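Local coordinates for protein PHOX (Pseudomonas fluorescens, PDB 4A9V) that hydrolyses phosphate monoesters as a beta-propeller alkaline phosphatase of the PhoX family, using a cofactor of iron and calcium ions, at residues V390-D395 / L481-A486; Q428-R433 / F444-F449; A156-M161 / Q364-I369. All blocks are in the same frame, centred on the assembly; numbering follows the deposited sequence.

Contact 1. Residues V390-D395 / L481-A486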
loop_
_atom_site.group_PDB
_atom_site.type_symbol
_atom_site.label_atom_id
_atom_site.label_comp_id
_atom_site.label_asym_id
_atom_site.label_seq_id
_atom_site.Cartn_x
_atom_site.Cartn_y
_atom_site.Cartn_z
ATOM N N VAL A 390 -7.125 1.660 7.712
ATOM C CA VAL A 390 -7.137 0.659 8.777
ATOM C C VAL A 390 -8.441 0.773 9.558
ATOM O O VAL A 390 -9.083 1.824 9.582
ATOM C CB VAL A 390 -5.934 0.805 9.749
ATOM C CG1 VAL A 390 -4.630 0.463 9.044
ATOM C CG2 VAL A 390 -5.895 2.195 10.371
ATOM N N VAL A 391 -8.791 -0.314 10.222
ATOM C CA VAL A 391 -10.003 -0.411 11.015
ATOM C C VAL A 391 -9.590 -0.684 12.466
ATOM O O VAL A 391 -8.874 -1.647 12.740
ATOM C CB VAL A 391 -10.890 -1.568 10.494
ATOM C CG1 VAL A 391 -12.139 -1.701 11.348
ATOM C CG2 VAL A 391 -11.261 -1.346 9.031
ATOM N N SER A 392 -10.034 0.139 13.405
ATOM C CA SER A 392 -9.669 -0.082 14.801
ATOM C C SER A 392 -10.182 -1.432 15.274
ATOM O O SER A 392 -11.371 -1.701 15.178
ATOM C CB SER A 392 -10.269 0.993 15.687
ATOM O OG SER A 392 -10.146 0.616 17.041
ATOM N N PRO A 393 -9.325 -2.214 15.948
ATOM C CA PRO A 393 -9.794 -3.464 16.544
ATOM C C PRO A 393 -10.600 -3.236 17.820
ATOM O O PRO A 393 -11.240 -4.157 18.315
ATOM C CB PRO A 393 -8.498 -4.216 16.850
ATOM C CG PRO A 393 -7.486 -3.139 17.047
ATOM C CD PRO A 393 -7.870 -2.040 16.090
ATOM N N LYS A 394 -10.550 -2.021 18.353
ATOM C CA LYS A 394 -11.253 -1.690 19.588
ATOM C C LYS A 394 -12.662 -1.173 19.341
ATOM O O LYS A 394 -13.571 -1.524 20.085
ATOM C CB LYS A 394 -10.456 -0.676 20.414
ATOM C CG LYS A 394 -9.151 -1.224 20.968
ATOM C CD LYS A 394 -9.411 -2.352 21.955
ATOM C CE LYS A 394 -8.202 -2.636 22.827
ATOM N NZ LYS A 394 -8.477 -3.737 23.788
ATOM N N ASP A 395 -12.850 -0.317 18.340
ATOM C CA ASP A 395 -14.166 0.283 18.137
ATOM C C ASP A 395 -14.630 0.349 16.691
ATOM O O ASP A 395 -15.716 0.866 16.410
ATOM C CB ASP A 395 -14.266 1.660 18.806
ATOM C CG ASP A 395 -13.527 2.756 18.051
ATOM O OD1 ASP A 395 -12.884 2.495 17.016
ATOM O OD2 ASP A 395 -13.642 3.920 18.501
ATOM N N LEU A 481 -0.475 3.138 7.629
ATOM C CA LEU A 481 -1.129 3.115 8.936
ATOM C C LEU A 481 -1.150 1.684 9.443
ATOM O O LEU A 481 -1.266 0.744 8.650
ATOM C CB LEU A 481 -2.574 3.604 8.834
ATOM C CG LEU A 481 -2.840 5.058 8.457
ATOM C CD1 LEU A 481 -4.339 5.262 8.312
ATOM C CD2 LEU A 481 -2.257 6.013 9.482
ATOM N N GLY A 482 -1.162 1.519 10.761
ATOM C CA GLY A 482 -1.426 0.215 11.349
ATOM C C GLY A 482 -1.949 0.382 12.752
ATOM O O GLY A 482 -1.457 1.216 13.492
ATOM N N PHE A 483 -2.892 -0.461 13.149
ATOM C CA PHE A 483 -3.274 -0.585 14.551
ATOM C C PHE A 483 -2.533 -1.750 15.180
ATOM O O PHE A 483 -2.338 -2.790 14.540
ATOM C CB PHE A 483 -4.781 -0.815 14.693
ATOM C CG PHE A 483 -5.578 0.453 14.804
ATOM C CD1 PHE A 483 -5.572 1.178 15.981
ATOM C CD2 PHE A 483 -6.361 0.900 13.747
ATOM C CE1 PHE A 483 -6.304 2.333 16.100
ATOM C CE2 PHE A 483 -7.089 2.069 13.860
ATOM C CZ PHE A 483 -7.081 2.770 15.047
ATOM N N ASP A 484 -2.217 -1.624 16.462
ATOM C CA ASP A 484 -1.885 -2.784 17.262
ATOM C C ASP A 484 -3.073 -3.188 18.124
ATOM O O ASP A 484 -4.127 -2.544 18.115
ATOM C CB ASP A 484 -0.613 -2.550 18.093
ATOM C CG ASP A 484 -0.731 -1.395 19.065
ATOM O OD1 ASP A 484 -1.847 -1.113 19.540
ATOM O OD2 ASP A 484 0.336 -0.846 19.426
ATOM N N LYS A 485 -2.938 -4.309 18.822
ATOM C CA LYS A 485 -4.062 -4.890 19.549
ATOM C C LYS A 485 -4.548 -3.969 20.662
ATOM O O LYS A 485 -5.727 -3.968 21.001
ATOM C CB LYS A 485 -3.676 -6.252 20.132
ATOM C CG LYS A 485 -3.519 -7.340 19.084
ATOM C CD LYS A 485 -3.089 -8.649 19.718
ATOM C CE LYS A 485 -2.898 -9.739 18.679
ATOM N NZ LYS A 485 -2.453 -11.021 19.289
ATOM N N ALA A 486 -3.643 -3.172 21.220
ATOM C CA ALA A 486 -3.997 -2.240 22.282
ATOM C C ALA A 486 -4.809 -1.056 21.772
ATOM O O ALA A 486 -5.416 -0.347 22.566
ATOM C CB ALA A 486 -2.744 -1.746 22.982
#
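The backbones of V390-K394 and L481-A486 run side by side in the same direction, 13° apart, with V390 nearest G482 and S392 nearest F483, yet they stay too far apart to pair as strands and no hydrogen bond joins them. Side chains fill the gap, chiefly the ring of F483. S392 lies over one face of that ring in a CH-pi contact, its CA 3.8 Å from the F483 ring centroid and 23° off the normal, displaced toward the rim. V390 reaches the same ring obliquely, CG2 lying 3.6 Å from F483 CD2. Its other branch is anti to the carbonyl carbon (chi1 -68°), which lays V390 CG1 against the start of the other segment, 3.4 Å from L481 O and 3.8 Å from L481 CB. P393 also crosses the ring obliquely and sets its CD 3.6 Å from F483 CB. Farther along, the K394 chain bends at chi2 and brings its CE to 3.4 Å from K485 O, a contact at the exposed end. The turn that carries S392 and P393 is shaped by the serine hydroxyl: S392 OG accepts from K394 N at 3.0 Å and from D395 N at 3.1 Å, an ST turn and ST motif on a single oxygen. Strands 386-391 and 478-483 are each outermost in their own antiparallel sheet, so the contact joins two sheets of the propeller through side chains. Y399 of strand 398-402 meets F483 edge-to-face, and L489 of strand 489-493 packs on both V390 and F483.

Contact 2. Residues Q428-R433 / F444-F449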
loop_
_atom_site.group_PDB
_atom_site.type_symbol
_atom_site.label_atom_id
_atom_site.label_comp_id
_atom_site.label_asym_id
_atom_site.label_seq_id
_atom_site.Cartn_x
_atom_site.Cartn_y
_atom_site.Cartn_z
ATOM N N GLN A 428 -3.510 14.814 5.463
ATOM C CA GLN A 428 -4.430 14.739 6.581
ATOM C C GLN A 428 -4.869 13.281 6.741
ATOM O O GLN A 428 -4.629 12.453 5.852
ATOM C CB GLN A 428 -5.641 15.677 6.374
ATOM C CG GLN A 428 -6.521 15.357 5.165
ATOM C CD GLN A 428 -6.168 16.168 3.926
ATOM O OE1 GLN A 428 -5.101 16.772 3.841
ATOM N NE2 GLN A 428 -7.035 16.115 2.923
ATOM N N ILE A 429 -5.390 12.955 7.921
ATOM C CA ILE A 429 -5.935 11.623 8.177
ATOM C C ILE A 429 -7.431 11.740 8.433
ATOM O O ILE A 429 -7.882 12.462 9.340
ATOM C CB ILE A 429 -5.244 10.902 9.351
ATOM C CG1 ILE A 429 -3.738 10.822 9.093
ATOM C CG2 ILE A 429 -5.856 9.519 9.529
ATOM C CD1 ILE A 429 -2.951 10.155 10.204
ATOM N N LEU A 430 -8.187 11.044 7.595
ATOM C CA LEU A 430 -9.632 11.002 7.616
ATOM C C LEU A 430 -10.110 9.800 8.432
ATOM O O LEU A 430 -9.532 8.720 8.339
ATOM C CB LEU A 430 -10.106 10.878 6.168
ATOM C CG LEU A 430 -11.565 10.550 5.887
ATOM C CD1 LEU A 430 -12.489 11.659 6.356
ATOM C CD2 LEU A 430 -11.734 10.302 4.400
ATOM N N ARG A 431 -11.123 10.007 9.269
ATOM C CA ARG A 431 -11.747 8.941 10.039
ATOM C C ARG A 431 -13.221 8.875 9.691
ATOM O O ARG A 431 -13.864 9.913 9.528
ATOM C CB ARG A 431 -11.565 9.210 11.539
ATOM C CG ARG A 431 -12.390 8.318 12.447
ATOM C CD ARG A 431 -11.921 8.372 13.891
ATOM N NE ARG A 431 -11.957 9.725 14.430
ATOM C CZ ARG A 431 -11.372 10.092 15.567
ATOM N NH1 ARG A 431 -10.748 9.196 16.319
ATOM N NH2 ARG A 431 -11.396 11.364 15.936
ATOM N N TRP A 432 -13.786 7.670 9.669
ATOM C CA TRP A 432 -15.236 7.538 9.665
ATOM C C TRP A 432 -15.711 6.464 10.596
ATOM O O TRP A 432 -14.999 5.511 10.927
ATOM C CB TRP A 432 -15.833 7.357 8.259
ATOM C CG TRP A 432 -15.373 6.143 7.493
ATOM C CD1 TRP A 432 -15.967 4.888 7.426
ATOM C CD2 TRP A 432 -14.288 6.099 6.521
ATOM N NE1 TRP A 432 -15.324 4.095 6.509
ATOM C CE2 TRP A 432 -14.305 4.770 5.928
ATOM C CE3 TRP A 432 -13.361 7.016 6.077
ATOM C CZ2 TRP A 432 -13.409 4.399 4.932
ATOM C CZ3 TRP A 432 -12.450 6.632 5.098
ATOM C CH2 TRP A 432 -12.456 5.346 4.559
ATOM N N ARG A 433 -16.943 6.652 11.050
ATOM C CA ARG A 433 -17.650 5.710 11.905
ATOM C C ARG A 433 -18.921 5.260 11.192
ATOM O O ARG A 433 -19.831 6.054 10.933
ATOM C CB ARG A 433 -18.004 6.351 13.237
ATOM C CG ARG A 433 -18.717 5.395 14.174
ATOM C CD ARG A 433 -18.983 6.039 15.512
ATOM N NE ARG A 433 -19.608 5.099 16.427
ATOM C CZ ARG A 433 -19.897 5.373 17.692
ATOM N NH1 ARG A 433 -19.606 6.561 18.201
ATOM N NH2 ARG A 433 -20.420 4.433 18.459
ATOM N N PHE A 444 -22.139 7.010 6.999
ATOM C CA PHE A 444 -21.175 7.129 8.069
ATOM C C PHE A 444 -21.013 8.591 8.472
ATOM O O PHE A 444 -21.367 9.504 7.714
ATOM C CB PHE A 444 -19.824 6.528 7.648
ATOM C CG PHE A 444 -19.292 7.066 6.348
ATOM C CD1 PHE A 444 -18.634 8.287 6.307
ATOM C CD2 PHE A 444 -19.465 6.375 5.163
ATOM C CE1 PHE A 444 -18.166 8.804 5.112
ATOM C CE2 PHE A 444 -18.992 6.882 3.969
ATOM C CZ PHE A 444 -18.292 8.069 3.954
ATOM N N ALA A 445 -20.486 8.788 9.678
ATOM C CA ALA A 445 -19.999 10.082 10.125
ATOM C C ALA A 445 -18.490 10.136 9.903
ATOM O O ALA A 445 -17.796 9.174 10.193
ATOM C CB ALA A 445 -20.320 10.254 11.600
ATOM N N TRP A 446 -17.979 11.266 9.431
ATOM C CA TRP A 446 -16.541 11.421 9.227
ATOM C C TRP A 446 -15.997 12.614 9.973
ATOM O O TRP A 446 -16.724 13.567 10.285
ATOM C CB TRP A 446 -16.200 11.492 7.733
ATOM C CG TRP A 446 -16.722 12.721 7.030
ATOM C CD1 TRP A 446 -17.900 12.842 6.316
ATOM C CD2 TRP A 446 -16.094 14.037 6.964
ATOM N NE1 TRP A 446 -18.044 14.118 5.828
ATOM C CE2 TRP A 446 -16.999 14.884 6.198
ATOM C CE3 TRP A 446 -14.939 14.586 7.486
ATOM C CZ2 TRP A 446 -16.764 16.240 6.028
ATOM C CZ3 TRP A 446 -14.699 15.942 7.285
ATOM C CH2 TRP A 446 -15.605 16.755 6.598
ATOM N N ASP A 447 -14.701 12.570 10.269
ATOM C CA ASP A 447 -13.986 13.725 10.817
ATOM C C ASP A 447 -12.533 13.660 10.370
ATOM O O ASP A 447 -12.035 12.599 10.008
ATOM C CB ASP A 447 -14.093 13.786 12.358
ATOM C CG ASP A 447 -13.275 12.705 13.066
ATOM O OD1 ASP A 447 -13.632 11.511 12.951
ATOM O OD2 ASP A 447 -12.296 13.053 13.767
ATOM N N LEU A 448 -11.855 14.803 10.369
ATOM C CA LEU A 448 -10.406 14.789 10.141
ATOM C C LEU A 448 -9.674 14.616 11.469
ATOM O O LEU A 448 -9.575 15.533 12.287
ATOM C CB LEU A 448 -9.919 16.025 9.403
ATOM C CG LEU A 448 -10.351 16.117 7.932
ATOM C CD1 LEU A 448 -9.689 17.306 7.249
ATOM C CD2 LEU A 448 -10.074 14.838 7.154
ATOM N N PHE A 449 -9.156 13.409 11.670
ATOM C CA PHE A 449 -8.420 13.057 12.877
ATOM C C PHE A 449 -7.170 13.920 13.059
ATOM O O PHE A 449 -6.839 14.299 14.177
ATOM C CB PHE A 449 -8.041 11.569 12.825
ATOM C CG PHE A 449 -7.216 11.116 13.989
ATOM C CD1 PHE A 449 -7.765 11.046 15.255
ATOM C CD2 PHE A 449 -5.868 10.847 13.841
ATOM C CE1 PHE A 449 -6.990 10.732 16.353
ATOM C CE2 PHE A 449 -5.100 10.469 14.926
ATOM C CZ PHE A 449 -5.656 10.445 16.192
#
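R431 grips D447 side-on with two nitrogens, one to each carboxylate oxygen. R431 NE donates to the syn lone pair of D447 OD1 at 2.9 Å and 170°, while R431 NH2 meets D447 OD2, also at 2.9 Å, from the syn side but somewhat out of the carboxylate plane. The two flat groups are nearly coplanar, 27° apart. F449 comes over one face of the guanidinium, its CD1 3.7 Å from R431 NH1, with the ring turned steeply to it. A bend at chi3 (58°) turns the arginine's NE edge to the aspartate. The charges have further partners: H338 NE2 is hydrogen-bonded to D447 OD2, and Y399 OH and P516 O to R431 NH1; with the two bonds to D447, the latter pair fixes the rotation of the guanidinium. Beneath the salt bridge the backbones hold the same two residues in register, R431 N to D447 O at 2.8 Å and D447 N returning to R431 O. R433 and A445 form the next hydrogen-bonded pair. On the other face of the sheet L430, W432, W446 and L448 project together; L430 CD1 lies 4.0 Å from W446 CB. W432 CB packs 3.5 Å from F444 CD1, their rings meeting obliquely. W446 is tied at its NE1 to D330, and Y288 meets W432 edge-to-face. At the far end F449 N makes a weak bond to I429 O where the chain turns a corner. Strands 428-434 and 443-451 form an antiparallel beta hairpin, with the salt bridge on one face and the leucines and tryptophans on the other, within a sheet of the beta-propeller.

Contact 3. Residues A156-M161 / Q364-I369. With EDO (1,2-ethanediol), chain H.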
loop_
_atom_site.group_PDB
_atom_site.type_symbol
_atom_site.label_atom_id
_atom_site.label_comp_id
_atom_site.label_asym_id
_atom_site.label_seq_id
_atom_site.Cartn_x
_atom_site.Cartn_y
_atom_site.Cartn_z
ATOM N N ALA A 156 -13.331 -11.930 -15.200
ATOM C CA ALA A 156 -12.581 -13.053 -15.760
ATOM C C ALA A 156 -13.225 -13.516 -17.061
ATOM O O ALA A 156 -14.442 -13.677 -17.137
ATOM C CB ALA A 156 -12.521 -14.199 -14.768
ATOM N N GLY A 157 -12.415 -13.672 -18.101
ATOM C CA GLY A 157 -12.904 -14.177 -19.377
ATOM C C GLY A 157 -13.561 -13.133 -20.262
ATOM O O GLY A 157 -14.031 -13.454 -21.348
ATOM N N HIS A 158 -13.594 -11.881 -19.826
ATOM C CA HIS A 158 -14.199 -10.823 -20.633
ATOM C C HIS A 158 -13.356 -10.539 -21.848
ATOM O O HIS A 158 -12.131 -10.658 -21.806
ATOM C CB HIS A 158 -14.363 -9.554 -19.812
ATOM C CG HIS A 158 -15.293 -8.551 -20.437
ATOM N ND1 HIS A 158 -14.860 -7.570 -21.250
ATOM C CD2 HIS A 158 -16.677 -8.432 -20.375
ATOM C CE1 HIS A 158 -15.915 -6.839 -21.662
ATOM N NE2 HIS A 158 -17.024 -7.376 -21.132
ATOM N N GLU A 159 -13.992 -10.054 -22.910
ATOM C CA GLU A 159 -13.271 -9.627 -24.105
ATOM C C GLU A 159 -12.121 -8.660 -23.792
ATOM O O GLU A 159 -11.042 -8.768 -24.373
ATOM C CB GLU A 159 -14.240 -8.974 -25.087
ATOM C CG GLU A 159 -15.062 -9.969 -25.895
ATOM C CD GLU A 159 -14.207 -10.976 -26.644
ATOM O OE1 GLU A 159 -13.499 -10.567 -27.590
ATOM O OE2 GLU A 159 -14.397 -12.189 -26.417
ATOM N N LEU A 160 -12.345 -7.725 -22.873
ATOM C CA LEU A 160 -11.328 -6.721 -22.544
ATOM C C LEU A 160 -10.120 -7.309 -21.814
ATOM O O LEU A 160 -9.105 -6.635 -21.644
ATOM C CB LEU A 160 -11.928 -5.615 -21.679
ATOM C CG LEU A 160 -12.878 -4.659 -22.395
ATOM C CD1 LEU A 160 -13.525 -3.718 -21.393
ATOM C CD2 LEU A 160 -12.151 -3.887 -23.483
ATOM N N MET A 161 -10.248 -8.553 -21.362
ATOM C CA MET A 161 -9.199 -9.216 -20.593
ATOM C C MET A 161 -8.445 -10.251 -21.422
ATOM O O MET A 161 -7.585 -10.951 -20.904
ATOM C CB MET A 161 -9.791 -9.888 -19.351
ATOM C CG MET A 161 -10.550 -8.933 -18.453
ATOM S SD MET A 161 -9.495 -7.726 -17.614
ATOM C CE MET A 161 -8.953 -8.701 -16.220
ATOM N N GLN A 364 -21.350 -5.741 -16.258
ATOM C CA GLN A 364 -20.738 -5.540 -14.956
ATOM C C GLN A 364 -19.221 -5.699 -15.022
ATOM O O GLN A 364 -18.500 -5.001 -14.318
ATOM C CB GLN A 364 -21.338 -6.505 -13.932
ATOM C CG GLN A 364 -20.751 -6.367 -12.534
ATOM C CD GLN A 364 -20.997 -5.008 -11.904
ATOM O OE1 GLN A 364 -21.759 -4.191 -12.416
ATOM N NE2 GLN A 364 -20.390 -4.788 -10.743
ATOM N N ALA A 365 -18.721 -6.541 -15.920
ATOM C CA ALA A 365 -17.274 -6.658 -16.084
ATOM C C ALA A 365 -16.652 -5.307 -16.412
ATOM O O ALA A 365 -15.617 -4.936 -15.854
ATOM C CB ALA A 365 -16.943 -7.670 -17.164
ATOM N N GLU A 366 -17.270 -4.572 -17.329
ATOM C CA GLU A 366 -16.752 -3.260 -17.703
ATOM C C GLU A 366 -16.821 -2.239 -16.574
ATOM O O GLU A 366 -15.946 -1.390 -16.448
ATOM C CB GLU A 366 -17.482 -2.739 -18.940
ATOM C CG GLU A 366 -17.193 -3.574 -20.173
ATOM C CD GLU A 366 -17.656 -2.940 -21.473
ATOM O OE1 GLU A 366 -18.209 -1.818 -21.458
ATOM O OE2 GLU A 366 -17.364 -3.530 -22.534
ATOM N N VAL A 367 -17.859 -2.324 -15.750
ATOM C CA VAL A 367 -17.949 -1.496 -14.556
ATOM C C VAL A 367 -16.721 -1.693 -13.671
ATOM O O VAL A 367 -16.167 -0.731 -13.140
ATOM C CB VAL A 367 -19.247 -1.788 -13.773
ATOM C CG1 VAL A 367 -19.282 -0.995 -12.477
ATOM C CG2 VAL A 367 -20.464 -1.468 -14.631
ATOM N N LEU A 368 -16.294 -2.940 -13.515
ATOM C CA LEU A 368 -15.170 -3.257 -12.637
ATOM C C LEU A 368 -13.823 -2.890 -13.268
ATOM O O LEU A 368 -12.966 -2.288 -12.619
ATOM C CB LEU A 368 -15.206 -4.743 -12.275
ATOM C CG LEU A 368 -16.439 -5.163 -11.471
ATOM C CD1 LEU A 368 -16.557 -6.677 -11.459
ATOM C CD2 LEU A 368 -16.390 -4.593 -10.067
ATOM N N ILE A 369 -13.648 -3.213 -14.546
ATOM C CA ILE A 369 -12.414 -2.894 -15.257
ATOM C C ILE A 369 -12.220 -1.375 -15.307
ATOM O O ILE A 369 -11.098 -0.877 -15.220
ATOM C CB ILE A 369 -12.432 -3.515 -16.670
ATOM C CG1 ILE A 369 -12.491 -5.045 -16.588
ATOM C CG2 ILE A 369 -11.218 -3.074 -17.473
ATOM C CD1 ILE A 369 -12.891 -5.714 -17.887
HETATM C C1 EDO H . -19.882 -9.381 -7.960
HETATM O O1 EDO H . -20.971 -10.170 -7.441
HETATM C C2 EDO H . -20.436 -8.259 -8.832
HETATM O O2 EDO H . -19.383 -7.426 -9.342
#
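A short 3-10 turn, its approach braced by a histidine, rests here against the helix 364-369, away from the metal sites. H158 links the two segments. Its ND1 accepts from L160 N at 3.0 Å and 173°, though the donor sits 22° out of the ring plane, and M161 N closes onto H158 O, so side chain and carbonyl together hold the start of the turn. CG of H158 stands anti to the backbone N (chi1 -165°), a torsion that carries the imidazole across to the helix. There H158 CD2 comes 3.3 Å from A365 CB, an oblique and close approach. The ring edge at CE1 lies 3.7 Å from E366 OE2, with ring and carboxylate planes steeply inclined to each other. The polar end of each residue is engaged elsewhere: H158 NE2 is hydrogen-bonded to D363 OD2, and E366 OE1 is hydrogen-bonded to A362 N. D363 OD1 in turn accepts from E366 N, so one carboxylate ties the imidazole to the first turn of the helix.

Beyond the histidine, toward I369, the contact is mainly apolar. L160 lies across the E366 chain, its CD1 3.9 Å from E366 CG, and its CB lies 3.9 Å from I369 CD1. M161 and I369 lie alongside each other, pointing opposite ways, with M161 SD 4.0 Å from I369 CD1, so that one methyl touches both the leucine and the methionine. On another side of the helix Q364 NE2 donates to O2 of a 1,2-ethanediol, probably from the crystallisation liquor, at 3.2 Å. The turn belongs to the loop between strands 148-152 and 171-173, and I151 of the former packs on M161. R269 binds I369 O at the far end of helix 364-369.

How the contacts relate
Contacts 1 and 2, their centres 15 Å apart, both reach one antiparallel sheet, contact 1 by its outermost strand 386-391 alone; the 428-434/443-451 hairpin lies farther in. They touch where L481 CD2 packs 4.3 Å from I429 CD1. Contact 2, mostly buried, is bonded through backbone and salt bridge; contact 1, partly exposed, joins two sheets with no hydrogen bond across it. Y399 serves both, at the F483 ring and at the R431 guanidinium. Contact 3, partly buried and farthest from the centre of the chain, has its centre 33 to 35 Å from the others and packs H158, L160 and M161 of a loop turn on helix residues A365, E366 and I369, again without a hydrogen bond.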